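Putative diguanylate cyclase (GGDEF) with PAS/PAC domain (Rhodopseudomonas palustris, PDB 3LIF) probably makes the second messenger cyclic di-GMP from two GTP molecules, this chain being its extracellular sensor region with a PDC (double Cache) fold. Local coordinates at residues Thr111-Gly116 against Val129-Leu134; Arg98-Tyr103 against Gly116-Arg121; Thr31-Asp36 against Ser228-Val233. All coordinates share one frame; numbering follows the deposited sequence.

Contact 1: residues Thr111-Gly116 against Val129-Leu134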
ATOM      1  N   THR A 111       2.965   6.090  13.862  1.00 39.79           N
ATOM      2  CA  THR A 111       3.122   5.427  12.586  1.00 38.87           C
ATOM      3  C   THR A 111       1.821   5.306  11.801  1.00 37.28           C
ATOM      4  O   THR A 111       0.851   4.847  12.346  1.00 37.44           O
ATOM      5  CB  THR A 111       3.593   3.986  12.845  1.00 40.27           C
ATOM      6  OG1 THR A 111       4.942   3.999  13.354  1.00 42.09           O
ATOM      7  CG2 THR A 111       3.506   3.121  11.547  1.00 39.67           C
ATOM      8  N   LEU A 112       1.788   5.681  10.520  1.00 35.35           N
ATOM      9  CA  LEU A 112       0.707   5.263   9.644  1.00 33.05           C
ATOM     10  C   LEU A 112       0.785   3.743   9.759  1.00 32.10           C
ATOM     11  O   LEU A 112       1.851   3.220   9.618  1.00 33.05           O
ATOM     12  CB  LEU A 112       1.089   5.607   8.265  1.00 32.17           C
ATOM     13  CG  LEU A 112       0.140   6.414   7.425  1.00 33.88           C
ATOM     14  CD1 LEU A 112       0.235   5.968   5.930  1.00 28.82           C
ATOM     15  CD2 LEU A 112      -1.269   6.337   7.923  1.00 32.34           C
ATOM     16  N   LEU A 113      -0.275   3.013  10.078  1.00 30.68           N
ATOM     17  CA  LEU A 113      -0.124   1.556  10.195  1.00 28.43           C
ATOM     18  C   LEU A 113      -0.727   1.013   8.947  1.00 27.38           C
ATOM     19  O   LEU A 113      -1.802   1.516   8.495  1.00 27.18           O
ATOM     20  CB  LEU A 113      -0.912   1.017  11.352  1.00 28.01           C
ATOM     21  CG  LEU A 113      -0.642  -0.336  12.032  1.00 28.34           C
ATOM     22  CD1 LEU A 113      -2.036  -1.072  12.199  1.00 29.68           C
ATOM     23  CD2 LEU A 113       0.410  -1.264  11.477  1.00 18.22           C
ATOM     24  N   ILE A 114      -0.045   0.036   8.352  1.00 25.49           N
ATOM     25  CA  ILE A 114      -0.610  -0.577   7.143  1.00 25.23           C
ATOM     26  C   ILE A 114      -1.092  -1.955   7.454  1.00 24.58           C
ATOM     27  O   ILE A 114      -0.367  -2.741   7.997  1.00 25.63           O
ATOM     28  CB  ILE A 114       0.390  -0.668   5.981  1.00 25.96           C
ATOM     29  CG1 ILE A 114       0.949   0.720   5.659  1.00 23.77           C
ATOM     30  CG2 ILE A 114      -0.268  -1.362   4.742  1.00 22.29           C
ATOM     31  CD1 ILE A 114       2.106   0.637   4.833  1.00 22.37           C
ATOM     32  N   THR A 115      -2.329  -2.241   7.132  1.00 23.60           N
ATOM     33  CA  THR A 115      -2.945  -3.464   7.608  1.00 23.43           C
ATOM     34  C   THR A 115      -3.679  -4.078   6.441  1.00 23.29           C
ATOM     35  O   THR A 115      -4.304  -3.350   5.651  1.00 23.78           O
ATOM     36  CB  THR A 115      -3.991  -3.109   8.646  1.00 23.44           C
ATOM     37  OG1 THR A 115      -3.328  -2.584   9.795  1.00 23.46           O
ATOM     38  CG2 THR A 115      -4.813  -4.318   9.013  1.00 22.56           C
ATOM     39  N   GLY A 116      -3.605  -5.391   6.309  1.00 22.73           N
ATOM     40  CA  GLY A 116      -4.262  -6.066   5.157  1.00 23.00           C
ATOM     41  C   GLY A 116      -3.731  -7.460   4.908  1.00 21.85           C
ATOM     42  O   GLY A 116      -2.667  -7.800   5.406  1.00 21.17           O
ATOM     43  N   VAL A 129      -5.330  -1.165   4.102  1.00 22.47           N
ATOM     44  CA  VAL A 129      -5.853  -0.052   4.808  1.00 22.81           C
ATOM     45  C   VAL A 129      -4.725   0.550   5.599  1.00 24.03           C
ATOM     46  O   VAL A 129      -3.750  -0.152   5.949  1.00 25.00           O
ATOM     47  CB  VAL A 129      -6.985  -0.579   5.731  1.00 22.49           C
ATOM     48  CG1 VAL A 129      -6.760  -0.251   7.207  1.00 19.89           C
ATOM     49  CG2 VAL A 129      -8.276  -0.161   5.213  1.00 20.58           C
ATOM     50  N   VAL A 130      -4.888   1.820   5.944  1.00 24.31           N
ATOM     51  CA  VAL A 130      -3.824   2.596   6.558  1.00 24.80           C
ATOM     52  C   VAL A 130      -4.503   3.315   7.740  1.00 26.02           C
ATOM     53  O   VAL A 130      -5.731   3.647   7.650  1.00 26.98           O
ATOM     54  CB  VAL A 130      -3.339   3.587   5.455  1.00 25.34           C
ATOM     55  CG1 VAL A 130      -4.127   4.931   5.458  1.00 21.78           C
ATOM     56  CG2 VAL A 130      -1.861   3.747   5.446  1.00 25.00           C
ATOM     57  N   SER A 131      -3.793   3.509   8.861  1.00 25.42           N
ATOM     58  CA  SER A 131      -4.493   4.008  10.041  1.00 25.56           C
ATOM     59  C   SER A 131      -3.612   4.727  11.062  1.00 26.88           C
ATOM     60  O   SER A 131      -2.411   4.451  11.194  1.00 25.44           O
ATOM     61  CB  SER A 131      -5.266   2.841  10.733  1.00 25.46           C
ATOM     62  OG  SER A 131      -4.403   1.974  11.478  1.00 24.15           O
ATOM     63  N   ARG A 132      -4.235   5.627  11.827  1.00 28.31           N
ATOM     64  CA  ARG A 132      -3.507   6.402  12.858  1.00 29.10           C
ATOM     65  C   ARG A 132      -4.254   6.461  14.189  1.00 29.25           C
ATOM     66  O   ARG A 132      -5.489   6.606  14.223  1.00 31.19           O
ATOM     67  CB  ARG A 132      -3.067   7.815  12.330  1.00 28.80           C
ATOM     68  CG  ARG A 132      -1.571   7.846  11.976  1.00 30.85           C
ATOM     69  CD  ARG A 132      -1.070   9.070  11.142  1.00 43.16           C
ATOM     70  NE  ARG A 132      -0.389  10.017  12.033  1.00 45.60           N
ATOM     71  CZ  ARG A 132      -0.116   9.653  13.270  1.00 46.99           C
ATOM     72  NH1 ARG A 132      -0.455   8.404  13.630  1.00 49.71           N
ATOM     73  NH2 ARG A 132       0.492  10.473  14.105  1.00 45.68           N
ATOM     74  N   ARG A 133      -3.524   6.343  15.286  1.00 29.43           N
ATOM     75  CA  ARG A 133      -4.096   6.526  16.624  1.00 29.83           C
ATOM     76  C   ARG A 133      -4.644   7.924  16.924  1.00 31.05           C
ATOM     77  O   ARG A 133      -3.879   8.888  16.829  1.00 32.71           O
ATOM     78  CB  ARG A 133      -3.020   6.279  17.639  1.00 28.90           C
ATOM     79  CG  ARG A 133      -3.473   6.417  19.054  1.00 30.29           C
ATOM     80  CD  ARG A 133      -2.270   6.581  19.951  1.00 35.18           C
ATOM     81  NE  ARG A 133      -2.298   5.577  20.989  1.00 41.75           N
ATOM     82  CZ  ARG A 133      -2.409   5.842  22.285  1.00 41.30           C
ATOM     83  NH1 ARG A 133      -2.487   7.126  22.682  1.00 39.39           N
ATOM     84  NH2 ARG A 133      -2.458   4.816  23.145  1.00 35.27           N
ATOM     85  N   LEU A 134      -5.938   8.053  17.286  1.00 31.59           N
ATOM     86  CA  LEU A 134      -6.530   9.326  17.821  1.00 31.28           C
ATOM     87  C   LEU A 134      -6.227   9.554  19.299  1.00 32.23           C
ATOM     88  O   LEU A 134      -6.075   8.598  20.077  1.00 33.35           O
ATOM     89  CB  LEU A 134      -8.020   9.323  17.665  1.00 29.79           C
ATOM     90  CG  LEU A 134      -8.369   9.156  16.205  1.00 29.93           C
ATOM     91  CD1 LEU A 134      -9.862   9.230  16.074  1.00 26.61           C
ATOM     92  CD2 LEU A 134      -7.630  10.223  15.332  1.00 28.19           C
TER
HETATM   93  O   HOH W   1      -4.047   0.011   9.415  1.00 20.21           O
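Leu113, Ile114 and Thr115 pair with Ser131, Val130 and Val129 as antiparallel neighbours at the edge of a five-stranded sheet, the two strands forming a beta hairpin. Leu113 with Ser131 and Thr115 with Val129 are hydrogen-bonded pairs, Ile114 with Val130 a non-hydrogen-bonded one. Leu113 N reaches Ser131 O at 2.8 Å, while the return bond from Ser131 N to Leu113 O is weak. Thr115 N to Val129 O, also 2.8 Å, is straighter (163° at the hydrogen). Beside the weak bond, Val130 CA sits 3.0 Å from Leu113 O and adds a CA-H...O contact.

The closely packed, buried face is that of Ile114 and Val130, where Val130 CG2 meets Ile114 CG1 at 4.1 Å; the end of Leu112 lies here too, though its very close approach to Val130 is doubtful. Helix 5-47 covers this face through Phe32 and Asp36. On the other face Tyr100 of helix 99-106 rests on Leu113, Thr115 and Ser131, while Val129 packs on strand 141-149. Here Ser131 OG stands between its own N and carbonyl carbon (chi1 76°), which brings it to a bound water. That water gives a proton to Leu113 O at 2.9 Å and also bonds Thr115 OG1 at 2.7 Å and Ser131 OG at 2.9 Å.

The contact loosens toward the exposed Thr111, whose carbonyl O lies 3.9 Å from Arg132 CG and oblique to the guanidinium. Arg132 NE makes weak, long ion pairs with Asp36 and Asp40. Around Ile114 and Val130 one face is therefore hydrocarbon, whereas the other carries two hydroxyls whose polarity is met by a shared water that also grips a backbone carbonyl already holding a weak bond.

Contact 2: residues Arg98-Tyr103 against Gly116-Arg121; sequences RSYFRY and GPIQSR
The guanidinium of Arg98 is sandwiched: that of Arg121 lies flat on one face, and the side chain of Ile118 covers the opposite one. The two guanidinium planes are only 9° apart with centres 3.7 Å from each other, and Arg121 NE sits over the centre of the Arg98 group. From the other side Ile118 CB approaches Arg98 NH2 at 3.9 Å, its CD1 lying offset toward the rim. The edge is polar. Arg98 NH2 donates to Gln119 O at 2.7 Å, with the acceptor near the guanidinium plane but the donor well above the carbonyl plane and the bond rather bent (134°). Next to it, a water accepts from Arg98 NH1 at 2.9 Å and from Gln119 N at 2.8 Å, so that both the N and the O of Gln119 are tied to one side chain.

Ile118 also meets the Tyr100 ring, its CD1 lying at the ring edge 4.0 Å from CE1. CB of Arg98, the N-cap residue of helix 99-106, lies over a face of the same ring, offset toward its rim; further out, the bend at chi2 (61°) turns the chain toward Arg121 and Gln119. Arg98 NE and Tyr100 OH both bond a hydroxyl of a bound methylpentanediol, probably from the crystallisation liquor, which may mark a pocket.

Two like charges stacked this closely would be costly alone, but Arg121 NH2 forms a salt bridge to Asp97, which probably offsets part of the charge. With one face stacked on Arg121, the other covered by Ile118, and its edge held by a carbonyl, a water and the diol, the Arg98 guanidinium is fixed in rotation and joins the helix start to the end of strand 113-119.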
ATOM      1  N   ARG A  98     -10.953  -5.413  15.198  1.00 25.36           N
ATOM      2  CA  ARG A  98     -10.093  -5.225  14.074  1.00 25.16           C
ATOM      3  C   ARG A  98      -8.654  -4.983  14.575  1.00 24.90           C
ATOM      4  O   ARG A  98      -8.465  -4.280  15.578  1.00 25.00           O
ATOM      5  CB  ARG A  98     -10.672  -4.045  13.353  1.00 25.45           C
ATOM      6  CG  ARG A  98     -10.696  -4.173  11.908  1.00 26.83           C
ATOM      7  CD  ARG A  98     -11.505  -5.316  11.427  1.00 27.21           C
ATOM      8  NE  ARG A  98     -12.000  -4.995  10.100  1.00 25.83           N
ATOM      9  CZ  ARG A  98     -12.164  -5.869   9.120  1.00 23.59           C
ATOM     10  NH1 ARG A  98     -11.852  -7.130   9.334  1.00 15.25           N
ATOM     11  NH2 ARG A  98     -12.629  -5.459   7.924  1.00 23.15           N
ATOM     12  N   SER A  99      -7.654  -5.609  13.948  1.00 23.73           N
ATOM     13  CA  SER A  99      -6.271  -5.561  14.527  1.00 22.82           C
ATOM     14  C   SER A  99      -5.687  -4.176  14.601  1.00 23.07           C
ATOM     15  O   SER A  99      -4.968  -3.812  15.573  1.00 23.38           O
ATOM     16  CB  SER A  99      -5.262  -6.419  13.747  1.00 21.04           C
ATOM     17  OG  SER A  99      -5.339  -6.067  12.402  1.00 20.18           O
ATOM     18  N   TYR A 100      -5.934  -3.402  13.559  1.00 23.10           N
ATOM     19  CA  TYR A 100      -5.412  -2.051  13.599  1.00 23.56           C
ATOM     20  C   TYR A 100      -5.981  -1.293  14.772  1.00 24.75           C
ATOM     21  O   TYR A 100      -5.262  -0.463  15.375  1.00 26.28           O
ATOM     22  CB  TYR A 100      -5.659  -1.300  12.320  1.00 21.82           C
ATOM     23  CG  TYR A 100      -7.104  -1.109  11.948  1.00 21.15           C
ATOM     24  CD1 TYR A 100      -7.697  -1.959  11.044  1.00 18.59           C
ATOM     25  CD2 TYR A 100      -7.871  -0.044  12.456  1.00 19.93           C
ATOM     26  CE1 TYR A 100      -8.980  -1.779  10.632  1.00 19.00           C
ATOM     27  CE2 TYR A 100      -9.214   0.141  12.044  1.00 18.05           C
ATOM     28  CZ  TYR A 100      -9.730  -0.740  11.121  1.00 20.04           C
ATOM     29  OH  TYR A 100     -11.018  -0.681  10.670  1.00 20.95           O
ATOM     30  N   PHE A 101      -7.245  -1.567  15.115  1.00 25.13           N
ATOM     31  CA  PHE A 101      -7.838  -0.901  16.255  1.00 25.89           C
ATOM     32  C   PHE A 101      -7.158  -1.370  17.496  1.00 27.72           C
ATOM     33  O   PHE A 101      -6.692  -0.553  18.295  1.00 27.96           O
ATOM     34  CB  PHE A 101      -9.322  -1.135  16.381  1.00 25.74           C
ATOM     35  CG  PHE A 101      -9.867  -0.726  17.723  1.00 25.39           C
ATOM     36  CD1 PHE A 101     -10.180   0.586  17.978  1.00 23.43           C
ATOM     37  CD2 PHE A 101     -10.076  -1.661  18.727  1.00 25.52           C
ATOM     38  CE1 PHE A 101     -10.688   0.971  19.193  1.00 23.73           C
ATOM     39  CE2 PHE A 101     -10.562  -1.260  19.988  1.00 25.73           C
ATOM     40  CZ  PHE A 101     -10.849   0.056  20.214  1.00 24.30           C
ATOM     41  N   ARG A 102      -7.085  -2.687  17.675  1.00 29.24           N
ATOM     42  CA  ARG A 102      -6.347  -3.201  18.808  1.00 31.50           C
ATOM     43  C   ARG A 102      -4.920  -2.623  18.863  1.00 31.46           C
ATOM     44  O   ARG A 102      -4.435  -2.292  19.924  1.00 31.98           O
ATOM     45  CB  ARG A 102      -6.371  -4.744  18.841  1.00 32.33           C
ATOM     46  CG  ARG A 102      -7.662  -5.235  19.515  1.00 38.41           C
ATOM     47  CD  ARG A 102      -7.901  -6.708  19.541  1.00 43.89           C
ATOM     48  NE  ARG A 102      -8.088  -7.197  18.183  1.00 52.53           N
ATOM     49  CZ  ARG A 102      -7.115  -7.814  17.494  1.00 55.72           C
ATOM     50  NH1 ARG A 102      -5.920  -7.980  18.062  1.00 56.85           N
ATOM     51  NH2 ARG A 102      -7.319  -8.278  16.254  1.00 53.79           N
ATOM     52  N   TYR A 103      -4.243  -2.488  17.732  1.00 31.67           N
ATOM     53  CA  TYR A 103      -2.878  -2.052  17.799  1.00 32.13           C
ATOM     54  C   TYR A 103      -2.764  -0.591  18.305  1.00 32.52           C
ATOM     55  O   TYR A 103      -1.957  -0.271  19.192  1.00 31.72           O
ATOM     56  CB  TYR A 103      -2.223  -2.248  16.450  1.00 32.68           C
ATOM     57  CG  TYR A 103      -0.862  -1.610  16.359  1.00 36.66           C
ATOM     58  CD1 TYR A 103      -0.744  -0.248  16.043  1.00 39.90           C
ATOM     59  CD2 TYR A 103       0.313  -2.343  16.599  1.00 38.57           C
ATOM     60  CE1 TYR A 103       0.502   0.378  15.972  1.00 42.11           C
ATOM     61  CE2 TYR A 103       1.569  -1.731  16.528  1.00 41.97           C
ATOM     62  CZ  TYR A 103       1.661  -0.359  16.208  1.00 44.47           C
ATOM     63  OH  TYR A 103       2.890   0.305  16.100  1.00 46.03           O
ATOM     64  N   GLY A 116      -3.605  -5.391   6.309  1.00 22.73           N
ATOM     65  CA  GLY A 116      -4.262  -6.066   5.157  1.00 23.00           C
ATOM     66  C   GLY A 116      -3.731  -7.460   4.908  1.00 21.85           C
ATOM     67  O   GLY A 116      -2.667  -7.800   5.406  1.00 21.17           O
ATOM     68  N   PRO A 117      -4.442  -8.241   4.107  1.00 22.01           N
ATOM     69  CA  PRO A 117      -5.671  -7.768   3.478  1.00 23.52           C
ATOM     70  C   PRO A 117      -6.873  -8.030   4.394  1.00 24.33           C
ATOM     71  O   PRO A 117      -6.876  -9.019   5.095  1.00 25.12           O
ATOM     72  CB  PRO A 117      -5.795  -8.653   2.234  1.00 23.02           C
ATOM     73  CG  PRO A 117      -4.960  -9.912   2.555  1.00 20.83           C
ATOM     74  CD  PRO A 117      -4.135  -9.640   3.762  1.00 21.31           C
ATOM     75  N   ILE A 118      -7.864  -7.141   4.407  1.00 24.99           N
ATOM     76  CA  ILE A 118      -9.079  -7.387   5.166  1.00 24.45           C
ATOM     77  C   ILE A 118     -10.276  -7.055   4.311  1.00 26.17           C
ATOM     78  O   ILE A 118     -10.195  -6.373   3.264  1.00 25.68           O
ATOM     79  CB  ILE A 118      -9.175  -6.548   6.435  1.00 24.27           C
ATOM     80  CG1 ILE A 118      -9.180  -5.031   6.080  1.00 22.35           C
ATOM     81  CG2 ILE A 118      -8.101  -6.973   7.464  1.00 19.50           C
ATOM     82  CD1 ILE A 118      -8.859  -4.060   7.314  1.00 12.57           C
ATOM     83  N   GLN A 119     -11.411  -7.583   4.738  1.00 27.60           N
ATOM     84  CA  GLN A 119     -12.587  -7.383   3.945  1.00 28.67           C
ATOM     85  C   GLN A 119     -13.289  -6.133   4.482  1.00 28.31           C
ATOM     86  O   GLN A 119     -13.773  -6.125   5.617  1.00 28.15           O
ATOM     87  CB  GLN A 119     -13.445  -8.617   3.963  1.00 28.61           C
ATOM     88  CG  GLN A 119     -14.588  -8.414   3.040  1.00 33.16           C
ATOM     89  CD  GLN A 119     -15.494  -9.605   2.953  1.00 38.06           C
ATOM     90  OE1 GLN A 119     -16.289  -9.714   2.021  1.00 40.67           O
ATOM     91  NE2 GLN A 119     -15.374 -10.520   3.901  1.00 40.46           N
ATOM     92  N   SER A 120     -13.255  -5.057   3.699  1.00 27.66           N
ATOM     93  CA  SER A 120     -13.619  -3.758   4.201  1.00 27.56           C
ATOM     94  C   SER A 120     -15.004  -3.784   4.801  1.00 27.52           C
ATOM     95  O   SER A 120     -15.965  -4.087   4.107  1.00 27.26           O
ATOM     96  CB  SER A 120     -13.622  -2.759   3.045  1.00 28.36           C
ATOM     97  OG  SER A 120     -14.517  -1.662   3.245  1.00 29.63           O
ATOM     98  N   ARG A 121     -15.113  -3.429   6.077  1.00 27.85           N
ATOM     99  CA  ARG A 121     -16.417  -3.205   6.721  1.00 27.96           C
ATOM    100  C   ARG A 121     -17.205  -2.008   6.184  1.00 29.42           C
ATOM    101  O   ARG A 121     -18.227  -1.672   6.780  1.00 29.61           O
ATOM    102  CB  ARG A 121     -16.256  -2.991   8.219  1.00 26.73           C
ATOM    103  CG  ARG A 121     -15.487  -4.074   8.968  1.00 26.84           C
ATOM    104  CD  ARG A 121     -16.367  -5.196   9.464  1.00 26.27           C
ATOM    105  NE  ARG A 121     -15.693  -6.386   9.991  1.00 25.01           N
ATOM    106  CZ  ARG A 121     -15.135  -6.491  11.200  1.00 25.20           C
ATOM    107  NH1 ARG A 121     -15.097  -5.485  12.040  1.00 26.46           N
ATOM    108  NH2 ARG A 121     -14.586  -7.617  11.583  1.00 25.55           N
TER
HETATM  109  O   HOH W   2     -12.024  -8.969   7.057  1.00 33.98           O

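Contact 3: residues Thr31-Asp36 against Ser228-Val233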
ATOM      1  N   THR A  31       3.270   8.655  -2.146  1.00 29.54           N
ATOM      2  CA  THR A  31       1.828   8.378  -2.020  1.00 30.30           C
ATOM      3  C   THR A  31       1.405   8.100  -0.565  1.00 30.95           C
ATOM      4  O   THR A  31       0.467   8.698  -0.057  1.00 30.73           O
ATOM      5  CB  THR A  31       1.437   7.193  -2.819  1.00 30.26           C
ATOM      6  OG1 THR A  31       1.791   7.415  -4.192  1.00 33.87           O
ATOM      7  CG2 THR A  31      -0.049   6.963  -2.689  1.00 28.70           C
ATOM      8  N   PHE A  32       2.113   7.212   0.114  1.00 31.06           N
ATOM      9  CA  PHE A  32       1.823   7.025   1.534  1.00 32.60           C
ATOM     10  C   PHE A  32       2.021   8.292   2.361  1.00 33.82           C
ATOM     11  O   PHE A  32       1.202   8.573   3.243  1.00 34.88           O
ATOM     12  CB  PHE A  32       2.536   5.792   2.114  1.00 31.51           C
ATOM     13  CG  PHE A  32       1.905   4.515   1.653  1.00 30.97           C
ATOM     14  CD1 PHE A  32       2.240   3.964   0.427  1.00 28.39           C
ATOM     15  CD2 PHE A  32       0.900   3.905   2.401  1.00 29.13           C
ATOM     16  CE1 PHE A  32       1.613   2.801  -0.031  1.00 26.28           C
ATOM     17  CE2 PHE A  32       0.314   2.726   1.964  1.00 29.18           C
ATOM     18  CZ  PHE A  32       0.638   2.200   0.741  1.00 27.38           C
ATOM     19  N   GLN A  33       3.070   9.066   2.057  1.00 34.72           N
ATOM     20  CA  GLN A  33       3.352  10.285   2.779  1.00 34.96           C
ATOM     21  C   GLN A  33       2.131  11.179   2.622  1.00 33.74           C
ATOM     22  O   GLN A  33       1.622  11.759   3.566  1.00 32.61           O
ATOM     23  CB  GLN A  33       4.479  10.967   2.084  1.00 36.05           C
ATOM     24  CG  GLN A  33       5.188  11.990   2.896  1.00 42.09           C
ATOM     25  CD  GLN A  33       6.542  11.401   3.291  1.00 51.69           C
ATOM     26  OE1 GLN A  33       7.583  11.827   2.770  1.00 56.42           O
ATOM     27  NE2 GLN A  33       6.534  10.373   4.170  1.00 51.32           N
ATOM     28  N   GLY A  34       1.641  11.264   1.404  1.00 32.96           N
ATOM     29  CA  GLY A  34       0.491  12.096   1.160  1.00 33.57           C
ATOM     30  C   GLY A  34      -0.617  11.742   2.123  1.00 34.28           C
ATOM     31  O   GLY A  34      -1.247  12.629   2.685  1.00 35.76           O
ATOM     32  N   ALA A  35      -0.836  10.433   2.311  1.00 33.44           N
ATOM     33  CA  ALA A  35      -1.921   9.906   3.083  1.00 32.00           C
ATOM     34  C   ALA A  35      -1.605  10.156   4.536  1.00 32.02           C
ATOM     35  O   ALA A  35      -2.483  10.548   5.298  1.00 31.47           O
ATOM     36  CB  ALA A  35      -2.079   8.415   2.816  1.00 31.26           C
ATOM     37  N   ASP A  36      -0.356   9.946   4.926  1.00 31.79           N
ATOM     38  CA  ASP A  36       0.016  10.199   6.296  1.00 32.96           C
ATOM     39  C   ASP A  36      -0.351  11.629   6.679  1.00 34.85           C
ATOM     40  O   ASP A  36      -0.998  11.902   7.684  1.00 36.37           O
ATOM     41  CB  ASP A  36       1.493  10.035   6.451  1.00 32.07           C
ATOM     42  CG  ASP A  36       1.884   9.767   7.872  1.00 34.27           C
ATOM     43  OD1 ASP A  36       0.958   9.834   8.754  1.00 37.48           O
ATOM     44  OD2 ASP A  36       3.084   9.411   8.096  1.00 33.14           O
ATOM     45  N   SER A 228      11.457   3.463   0.653  1.00 27.61           N
ATOM     46  CA  SER A 228      11.864   4.284   1.758  1.00 29.22           C
ATOM     47  C   SER A 228      10.701   4.715   2.725  1.00 28.91           C
ATOM     48  O   SER A 228       9.636   5.176   2.285  1.00 27.63           O
ATOM     49  CB  SER A 228      12.649   5.472   1.224  1.00 29.06           C
ATOM     50  OG  SER A 228      12.611   6.449   2.211  1.00 32.69           O
ATOM     51  N   ARG A 229      10.918   4.524   4.033  1.00 29.31           N
ATOM     52  CA  ARG A 229      10.071   5.126   5.048  1.00 29.90           C
ATOM     53  C   ARG A 229       8.745   4.374   5.353  1.00 30.25           C
ATOM     54  O   ARG A 229       7.948   4.856   6.185  1.00 31.82           O
ATOM     55  CB  ARG A 229       9.804   6.579   4.628  1.00 30.86           C
ATOM     56  CG  ARG A 229       9.967   7.597   5.738  1.00 34.88           C
ATOM     57  CD  ARG A 229      10.666   8.883   5.333  1.00 36.37           C
ATOM     58  NE  ARG A 229       9.783   9.822   4.664  0.50 39.40           N
ATOM     59  CZ  ARG A 229      10.044  10.333   3.465  0.50 42.02           C
ATOM     60  NH1 ARG A 229      11.150   9.973   2.816  0.50 43.80           N
ATOM     61  NH2 ARG A 229       9.207  11.188   2.905  0.50 40.90           N
ATOM     62  N   TYR A 230       8.485   3.240   4.680  1.00 28.96           N
ATOM     63  CA  TYR A 230       7.330   2.349   4.942  1.00 28.24           C
ATOM     64  C   TYR A 230       7.757   0.909   4.674  1.00 27.92           C
ATOM     65  O   TYR A 230       8.551   0.687   3.776  1.00 27.99           O
ATOM     66  CB  TYR A 230       6.127   2.683   4.041  1.00 27.76           C
ATOM     67  CG  TYR A 230       5.708   4.089   4.227  1.00 28.96           C
ATOM     68  CD1 TYR A 230       4.839   4.434   5.266  1.00 28.20           C
ATOM     69  CD2 TYR A 230       6.233   5.115   3.427  1.00 30.48           C
ATOM     70  CE1 TYR A 230       4.483   5.725   5.500  1.00 29.49           C
ATOM     71  CE2 TYR A 230       5.871   6.465   3.672  1.00 31.04           C
ATOM     72  CZ  TYR A 230       5.000   6.755   4.724  1.00 29.22           C
ATOM     73  OH  TYR A 230       4.578   8.048   4.990  1.00 29.07           O
ATOM     74  N   PRO A 231       7.215  -0.080   5.430  1.00 27.19           N
ATOM     75  CA  PRO A 231       7.600  -1.488   5.171  1.00 25.95           C
ATOM     76  C   PRO A 231       6.997  -2.066   3.851  1.00 25.85           C
ATOM     77  O   PRO A 231       6.200  -3.022   3.879  1.00 25.94           O
ATOM     78  CB  PRO A 231       7.015  -2.223   6.365  1.00 25.59           C
ATOM     79  CG  PRO A 231       5.747  -1.403   6.734  1.00 25.56           C
ATOM     80  CD  PRO A 231       6.107   0.045   6.407  1.00 26.27           C
ATOM     81  N   LEU A 232       7.357  -1.475   2.714  1.00 25.04           N
ATOM     82  CA  LEU A 232       6.857  -1.918   1.409  1.00 24.54           C
ATOM     83  C   LEU A 232       8.064  -2.240   0.508  1.00 23.87           C
ATOM     84  O   LEU A 232       9.156  -1.759   0.763  1.00 24.38           O
ATOM     85  CB  LEU A 232       6.011  -0.807   0.792  1.00 24.17           C
ATOM     86  CG  LEU A 232       4.837  -0.388   1.675  1.00 25.47           C
ATOM     87  CD1 LEU A 232       4.060   0.791   1.090  1.00 25.13           C
ATOM     88  CD2 LEU A 232       3.876  -1.572   1.858  1.00 23.54           C
ATOM     89  N   VAL A 233       7.879  -3.038  -0.525  1.00 22.78           N
ATOM     90  CA  VAL A 233       8.927  -3.279  -1.502  1.00 22.90           C
ATOM     91  C   VAL A 233       8.300  -3.076  -2.871  1.00 23.02           C
ATOM     92  O   VAL A 233       7.124  -3.340  -3.045  1.00 22.18           O
ATOM     93  CB  VAL A 233       9.379  -4.729  -1.425  1.00 23.08           C
ATOM     94  CG1 VAL A 233      10.613  -4.974  -2.306  1.00 21.51           C
ATOM     95  CG2 VAL A 233       9.685  -5.061   0.005  1.00 23.54           C
TER
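Phe32, on the long helix 5-47, and Tyr230, in the loop leading into strand 232-239, bring their CA atoms to 8.0 Å, and an inverse gamma turn centred on Pro231 then swings the loop into the strand, with Leu232 N bonded to Tyr230 O at 2.7 Å. The side chains of Tyr230 and Leu232 grasp Phe32 at two different points. Phe32 CB sits 3.7 Å from the centroid of the Tyr230 ring and almost on its normal (11° off), a CH-pi contact over the middle of the face. The two rings themselves meet obliquely, with planes at 39°. The side chains of Leu232 and Phe32 approach from opposite directions, and Leu232 lays CD1 over a face of the Phe32 ring, 3.8 Å from its centroid, a second CH-pi contact less well centred than the first. In Phe32 the CG stands beside the backbone N, anti to the carbonyl carbon (chi1 -73°), which carries the ring toward Leu232 while CB stays over the tyrosine.

Tyr230 reaches obliquely across the helix, its OH lying 3.4 Å from Gln33 CA and 3.7 Å from Asp36 OD2. Arg229 and the Gln33 amide also approach each other at the outer rim, though the details there are doubtful. Ser228 O, at the start of the loop, accepts a hydrogen bond from Thr29 OG1 one turn back on the helix.

Both Phe32 and Leu232 further touch Ile114 of the other sheet, so this small apolar cluster lies where the two modules adjoin. A long N-terminal helix with two antiparallel five-stranded sheets of the same strand order, 2-1-5-4-3, set along it is the hallmark of the double PDC sensor fold.

From the N terminus, the long helix first supplies residues 31-36, which find their partner only at 228-233; contact 3 thus closes a loop of 191 residues that encloses the other two contacts. Within it, contact 2 opens at 98-103 and closes at 116-121, while contact 1 opens at 111-116 and closes at 129-134. These two loops cross and share Gly116, contact 1 pairing the edge strand with its neighbour and contact 2 tying helix 99-106 to the same strand's far end. Contacts 1 and 3 touch along the helix, where residues 31-36 meet 111-116 and, weakly, Arg132; contacts 2 and 3 stay about 10 Å apart at their nearest atoms. Together they join the spine helix, first sheet and second sheet.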